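Local coordinates for ylmH (Streptococcus pneumoniae, PDB 2FPH), which is a cell division protein of a Gram-positive bacterium that probably binds nucleic acid, through a domain related to RRM-type RNA-binding folds, at residues 66-71 and 83-88; 87-92 and 160-165. One frame throughout, in Å; residues are numbered along the deposited sequence.

From the N terminus, the chain forms helices 11-27 and 38-50 and a small three-stranded antiparallel sheet, whose middle strand, 69-72, supplies one side of contact 1. Eleven residues with almost no regular structure then lead to 83-88, where contact 1 closes this short loop and brings the N-terminal part against the start of strand 85-91. The same strand runs on into contact 2, which closes a much longer loop: two helices and the other strands of the five-stranded sheet pass before 160-165 returns to it. The two loops follow one another, segments 83-88 and 87-92 share Leu-87 and Gln-88, and Phe-160 CZ lies 3.6 Å from Ile-85 CG2, so the C-terminal tail also reaches contact 1.

Contact 1 (66-71 and 83-88); sequences YVRVLL and FEISLQ
Arg-68 is the first residue of 66-71 to reach across, laying its side chain along the turn that leads from Phe-83 into strand 85-91. Its aliphatic part slides past Ile-85, the two chains running in opposite senses, with CD of Arg-68 3.7 Å from CG1 of Ile-85. The bend at chi3 (70°) then carries the guanidinium to the backbone, where NH1 lies 3.1 Å from Phe-83 O and 3.2 Å from Glu-84 O, the latter at the edge of the group and in its plane. Arg-68 NH1 donates to a water at 3.0 Å, and that water donates to Glu-84 OE1, bridging opposite charges; NE is bonded to the Thr-33 carbonyl. Val-69 turns its side chain away, toward helix 38-50. Leu-70 points back across and sets CD1 over one face of the Phe-83 ring, a CH-pi contact 3.6 Å from the centroid and 15° off the normal. Phe-61 meets the same ring edge-to-face. Backbone bonds tie Leu-70 to Ser-56 and Leu-71 to Phe-31 on neighbouring strands. The arrangement is a buried interface between the three-stranded N-terminal sheet of YlmH and the entry to the first strand of its putative RNA-binding domain.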
loop_
_atom_site.group_PDB
_atom_site.type_symbol
_atom_site.label_atom_id
_atom_site.label_comp_id
_atom_site.label_asym_id
_atom_site.label_seq_id
_atom_site.Cartn_x
_atom_site.Cartn_y
_atom_site.Cartn_z
ATOM N N TYR A 66 4.630 2.846 3.585
ATOM C CA TYR A 66 4.179 1.949 2.500
ATOM C C TYR A 66 3.408 2.743 1.460
ATOM O O TYR A 66 2.535 3.548 1.768
ATOM C CB TYR A 66 3.365 0.780 3.068
ATOM C CG TYR A 66 4.249 -0.018 3.959
ATOM C CD1 TYR A 66 5.267 -0.798 3.448
ATOM C CD2 TYR A 66 4.139 0.093 5.332
ATOM C CE1 TYR A 66 6.155 -1.498 4.332
ATOM C CE2 TYR A 66 5.025 -0.551 6.202
ATOM C CZ TYR A 66 5.992 -1.337 5.709
ATOM O OH TYR A 66 6.812 -1.938 6.618
ATOM N N VAL A 67 3.674 2.437 0.196
ATOM C CA VAL A 67 3.064 3.133 -0.923
ATOM C C VAL A 67 2.647 2.194 -2.003
ATOM O O VAL A 67 3.101 1.067 -2.076
ATOM C CB VAL A 67 4.003 4.237 -1.513
ATOM C CG1 VAL A 67 4.321 5.254 -0.507
ATOM C CG2 VAL A 67 5.274 3.631 -2.063
ATOM N N ARG A 68 1.746 2.649 -2.856
ATOM C CA ARG A 68 1.538 1.978 -4.147
ATOM C C ARG A 68 2.008 2.883 -5.260
ATOM O O ARG A 68 2.027 4.130 -5.144
ATOM C CB ARG A 68 0.068 1.604 -4.360
ATOM C CG ARG A 68 -0.560 0.799 -3.285
ATOM C CD ARG A 68 -2.006 0.357 -3.537
ATOM N NE ARG A 68 -2.089 -0.650 -4.590
ATOM C CZ ARG A 68 -3.199 -1.199 -5.013
ATOM N NH1 ARG A 68 -4.328 -0.800 -4.506
ATOM N NH2 ARG A 68 -3.184 -2.197 -5.904
ATOM N N VAL A 69 2.454 2.277 -6.360
ATOM C CA VAL A 69 3.030 3.028 -7.433
ATOM C C VAL A 69 2.270 2.774 -8.689
ATOM O O VAL A 69 1.816 1.642 -8.980
ATOM C CB VAL A 69 4.581 2.666 -7.612
ATOM C CG1 VAL A 69 5.197 3.101 -8.924
ATOM C CG2 VAL A 69 5.442 3.213 -6.445
ATOM N N LEU A 70 2.152 3.823 -9.466
ATOM C CA LEU A 70 1.537 3.682 -10.776
ATOM C C LEU A 70 2.601 3.875 -11.836
ATOM O O LEU A 70 3.356 4.853 -11.823
ATOM C CB LEU A 70 0.445 4.706 -10.887
ATOM C CG LEU A 70 -0.897 4.449 -10.294
ATOM C CD1 LEU A 70 -1.630 5.766 -10.184
ATOM C CD2 LEU A 70 -1.556 3.388 -11.278
ATOM N N LEU A 71 2.694 2.924 -12.769
ATOM C CA LEU A 71 3.610 3.005 -13.920
ATOM C C LEU A 71 2.750 3.267 -15.144
ATOM O O LEU A 71 1.750 2.580 -15.291
ATOM C CB LEU A 71 4.373 1.682 -14.040
ATOM C CG LEU A 71 5.317 1.332 -12.865
ATOM C CD1 LEU A 71 5.844 -0.098 -12.816
ATOM C CD2 LEU A 71 6.486 2.229 -12.877
ATOM N N PHE A 83 -4.749 5.150 -7.453
ATOM C CA PHE A 83 -4.017 4.238 -6.563
ATOM C C PHE A 83 -4.870 3.205 -5.784
ATOM O O PHE A 83 -4.348 2.235 -5.144
ATOM C CB PHE A 83 -3.177 5.024 -5.532
ATOM C CG PHE A 83 -2.124 5.893 -6.132
ATOM C CD1 PHE A 83 -0.919 5.361 -6.552
ATOM C CD2 PHE A 83 -2.328 7.265 -6.296
ATOM C CE1 PHE A 83 0.040 6.134 -7.102
ATOM C CE2 PHE A 83 -1.329 8.064 -6.872
ATOM C CZ PHE A 83 -0.120 7.481 -7.253
ATOM N N GLU A 84 -6.181 3.376 -5.843
ATOM C CA GLU A 84 -7.117 2.392 -5.271
ATOM C C GLU A 84 -6.781 2.130 -3.790
ATOM O O GLU A 84 -6.667 0.972 -3.355
ATOM C CB GLU A 84 -7.121 1.109 -6.116
ATOM C CG GLU A 84 -7.694 1.300 -7.515
ATOM C CD GLU A 84 -7.799 0.059 -8.364
ATOM O OE1 GLU A 84 -7.689 -1.073 -7.871
ATOM O OE2 GLU A 84 -7.965 0.223 -9.599
ATOM N N ILE A 85 -6.585 3.215 -3.036
ATOM C CA ILE A 85 -6.291 3.138 -1.592
ATOM C C ILE A 85 -7.443 3.717 -0.813
ATOM O O ILE A 85 -7.922 4.813 -1.144
ATOM C CB ILE A 85 -4.962 3.883 -1.235
ATOM C CG1 ILE A 85 -3.761 3.204 -1.931
ATOM C CG2 ILE A 85 -4.685 3.796 0.273
ATOM C CD1 ILE A 85 -2.511 4.055 -1.922
ATOM N N SER A 86 -7.886 2.982 0.219
ATOM C CA SER A 86 -8.979 3.408 1.107
ATOM C C SER A 86 -8.359 3.670 2.491
ATOM O O SER A 86 -7.437 2.946 2.904
ATOM C CB SER A 86 -9.983 2.270 1.207
ATOM O OG SER A 86 -11.167 2.585 1.915
ATOM N N LEU A 87 -8.801 4.701 3.201
ATOM C CA LEU A 87 -8.400 4.843 4.587
ATOM C C LEU A 87 -9.539 4.274 5.413
ATOM O O LEU A 87 -10.681 4.717 5.256
ATOM C CB LEU A 87 -8.153 6.292 4.992
ATOM C CG LEU A 87 -7.668 6.695 6.384
ATOM C CD1 LEU A 87 -6.330 6.199 6.785
ATOM C CD2 LEU A 87 -7.714 8.230 6.545
ATOM N N GLN A 88 -9.231 3.367 6.337
ATOM C CA GLN A 88 -10.237 2.824 7.244
ATOM C C GLN A 88 -9.894 3.196 8.668
ATOM O O GLN A 88 -8.805 2.894 9.154
ATOM C CB GLN A 88 -10.320 1.278 7.124
ATOM C CG GLN A 88 -10.764 0.803 5.746
ATOM C CD GLN A 88 -12.202 1.151 5.446
ATOM O OE1 GLN A 88 -13.121 0.775 6.198
ATOM N NE2 GLN A 88 -12.422 1.849 4.324
HETATM O O HOH W 1 -6.253 -2.277 -6.239
#

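Contact 2 (87-92 and 160-165); sequences LQEIVY and FTEKID
The backbones come closest at Leu-87 and Phe-160, with CA atoms 6.4 Å apart, where strand 85-91 passes the 3-10 turn 160-161 that begins the C-terminal tail. Leu-87 carries most of the contact on its side. Its CB stands over one face of the Phe-160 ring, offset toward the rim, in a CH-pi contact 3.9 Å from the centroid and 15° off the normal; the nearest ring atom, CZ, is 3.8 Å from CB. With CG anti to the backbone N (chi1 -178°), the methyls stay on the side of the ring that CB covers and reach Lys-163, whose chain crosses at about a right angle, and Leu-87 CD2 packs on Lys-163 CG at 3.6 Å. Further along, OE1 of Glu-89 comes 4.5 Å from OE1 of Glu-162. This like-charge approach is probably eased by Arg-158, a weak, long ion-pair partner of both, while Gln-130 NE2 bonds to Glu-89 OE1 and to the Glu-162 carbonyl. Phe-80 packs edge-to-face on Phe-160, and Lys-163 touches Met-132. Here the tail after strand 151-157 folds back across one face of the antiparallel sheet of the putative, RRM-like RNA-binding domain, in which 85-91 lies between 130-134 and 151-157.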
loop_
_atom_site.group_PDB
_atom_site.type_symbol
_atom_site.label_atom_id
_atom_site.label_comp_id
_atom_site.label_asym_id
_atom_site.label_seq_id
_atom_site.Cartn_x
_atom_site.Cartn_y
_atom_site.Cartn_z
ATOM N N LEU A 87 -8.801 4.701 3.201
ATOM C CA LEU A 87 -8.400 4.843 4.587
ATOM C C LEU A 87 -9.539 4.274 5.413
ATOM O O LEU A 87 -10.681 4.717 5.256
ATOM C CB LEU A 87 -8.153 6.292 4.992
ATOM C CG LEU A 87 -7.668 6.695 6.384
ATOM C CD1 LEU A 87 -6.330 6.199 6.785
ATOM C CD2 LEU A 87 -7.714 8.230 6.545
ATOM N N GLN A 88 -9.231 3.367 6.337
ATOM C CA GLN A 88 -10.237 2.824 7.244
ATOM C C GLN A 88 -9.894 3.196 8.668
ATOM O O GLN A 88 -8.805 2.894 9.154
ATOM C CB GLN A 88 -10.320 1.278 7.124
ATOM C CG GLN A 88 -10.764 0.803 5.746
ATOM C CD GLN A 88 -12.202 1.151 5.446
ATOM O OE1 GLN A 88 -13.121 0.775 6.198
ATOM N NE2 GLN A 88 -12.422 1.849 4.324
ATOM N N GLU A 89 -10.853 3.850 9.329
ATOM C CA GLU A 89 -10.790 4.024 10.772
ATOM C C GLU A 89 -11.175 2.739 11.464
ATOM O O GLU A 89 -12.176 2.102 11.111
ATOM C CB GLU A 89 -11.771 5.082 11.247
ATOM C CG GLU A 89 -11.542 5.428 12.702
ATOM C CD GLU A 89 -10.693 6.660 12.914
ATOM O OE1 GLU A 89 -10.578 7.497 11.988
ATOM O OE2 GLU A 89 -10.171 6.787 14.045
ATOM N N ILE A 90 -10.384 2.375 12.464
ATOM C CA ILE A 90 -10.636 1.166 13.261
ATOM C C ILE A 90 -11.379 1.696 14.466
ATOM O O ILE A 90 -10.743 2.135 15.426
ATOM C CB ILE A 90 -9.336 0.441 13.652
ATOM C CG1 ILE A 90 -8.571 -0.026 12.398
ATOM C CG2 ILE A 90 -9.642 -0.807 14.472
ATOM C CD1 ILE A 90 -7.192 -0.626 12.623
ATOM N N VAL A 91 -12.711 1.726 14.352
ATOM C CA VAL A 91 -13.600 2.272 15.373
ATOM C C VAL A 91 -13.719 1.288 16.561
ATOM O O VAL A 91 -14.239 0.180 16.443
ATOM C CB VAL A 91 -15.014 2.693 14.820
ATOM C CG1 VAL A 91 -15.846 3.323 15.897
ATOM C CG2 VAL A 91 -14.857 3.714 13.643
ATOM N N TYR A 92 -13.276 1.831 17.689
ATOM C CA TYR A 92 -12.859 1.208 18.911
ATOM C C TYR A 92 -11.430 0.660 19.042
ATOM O O TYR A 92 -11.240 -0.529 19.290
ATOM C CB TYR A 92 -13.870 0.273 19.464
ATOM C CG TYR A 92 -14.143 0.692 20.889
ATOM C CD1 TYR A 92 -14.864 1.824 21.147
ATOM C CD2 TYR A 92 -13.612 -0.021 21.965
ATOM C CE1 TYR A 92 -15.107 2.235 22.408
ATOM C CE2 TYR A 92 -13.876 0.371 23.272
ATOM C CZ TYR A 92 -14.621 1.503 23.473
ATOM O OH TYR A 92 -14.892 1.910 24.724
ATOM N N PHE A 160 -8.668 11.018 3.494
ATOM C CA PHE A 160 -7.268 11.147 3.855
ATOM C C PHE A 160 -6.962 12.485 4.508
ATOM O O PHE A 160 -5.948 12.596 5.161
ATOM C CB PHE A 160 -6.338 10.859 2.676
ATOM C CG PHE A 160 -6.175 9.396 2.407
ATOM C CD1 PHE A 160 -7.080 8.760 1.589
ATOM C CD2 PHE A 160 -5.146 8.657 2.991
ATOM C CE1 PHE A 160 -6.970 7.419 1.320
ATOM C CE2 PHE A 160 -5.046 7.278 2.733
ATOM C CZ PHE A 160 -5.964 6.692 1.887
ATOM N N THR A 161 -7.852 13.471 4.322
ATOM C CA THR A 161 -7.895 14.698 5.145
ATOM C C THR A 161 -7.826 14.384 6.624
ATOM O O THR A 161 -7.180 15.101 7.386
ATOM C CB THR A 161 -9.250 15.454 5.009
ATOM O OG1 THR A 161 -9.739 15.445 3.672
ATOM C CG2 THR A 161 -9.083 16.942 5.372
ATOM N N GLU A 162 -8.575 13.339 7.002
ATOM C CA GLU A 162 -8.830 12.940 8.400
ATOM C C GLU A 162 -7.789 11.967 8.918
ATOM O O GLU A 162 -8.015 11.262 9.884
ATOM C CB GLU A 162 -10.199 12.271 8.486
ATOM C CG GLU A 162 -11.280 13.107 9.124
ATOM C CD GLU A 162 -12.465 12.269 9.536
ATOM O OE1 GLU A 162 -12.264 11.273 10.272
ATOM O OE2 GLU A 162 -13.591 12.588 9.110
ATOM N N LYS A 163 -6.616 11.998 8.305
ATOM C CA LYS A 163 -5.655 10.914 8.373
ATOM C C LYS A 163 -4.702 11.151 9.540
ATOM O O LYS A 163 -4.160 12.243 9.700
ATOM C CB LYS A 163 -4.911 10.894 7.043
ATOM C CG LYS A 163 -4.419 9.588 6.597
ATOM C CD LYS A 163 -3.094 9.266 7.214
ATOM C CE LYS A 163 -1.928 9.570 6.280
ATOM N NZ LYS A 163 -1.093 10.722 6.764
ATOM N N ILE A 164 -4.498 10.133 10.363
ATOM C CA ILE A 164 -3.649 10.260 11.533
ATOM C C ILE A 164 -2.182 10.407 11.135
ATOM O O ILE A 164 -1.714 9.738 10.207
ATOM C CB ILE A 164 -3.794 9.022 12.445
ATOM C CG1 ILE A 164 -5.179 9.002 13.105
ATOM C CG2 ILE A 164 -2.690 9.000 13.490
ATOM C CD1 ILE A 164 -5.499 7.677 13.782
ATOM N N ASP A 165 -1.463 11.264 11.864
ATOM C CA ASP A 165 0.014 11.316 11.816
ATOM C C ASP A 165 0.653 10.059 11.229
ATOM O O ASP A 165 1.891 9.914 11.230
ATOM C CB ASP A 165 0.608 11.486 13.222
ATOM C CG ASP A 165 -0.055 12.578 14.020
ATOM O OD1 ASP A 165 -0.615 13.511 13.394
ATOM O OD2 ASP A 165 -0.083 12.586 15.287
#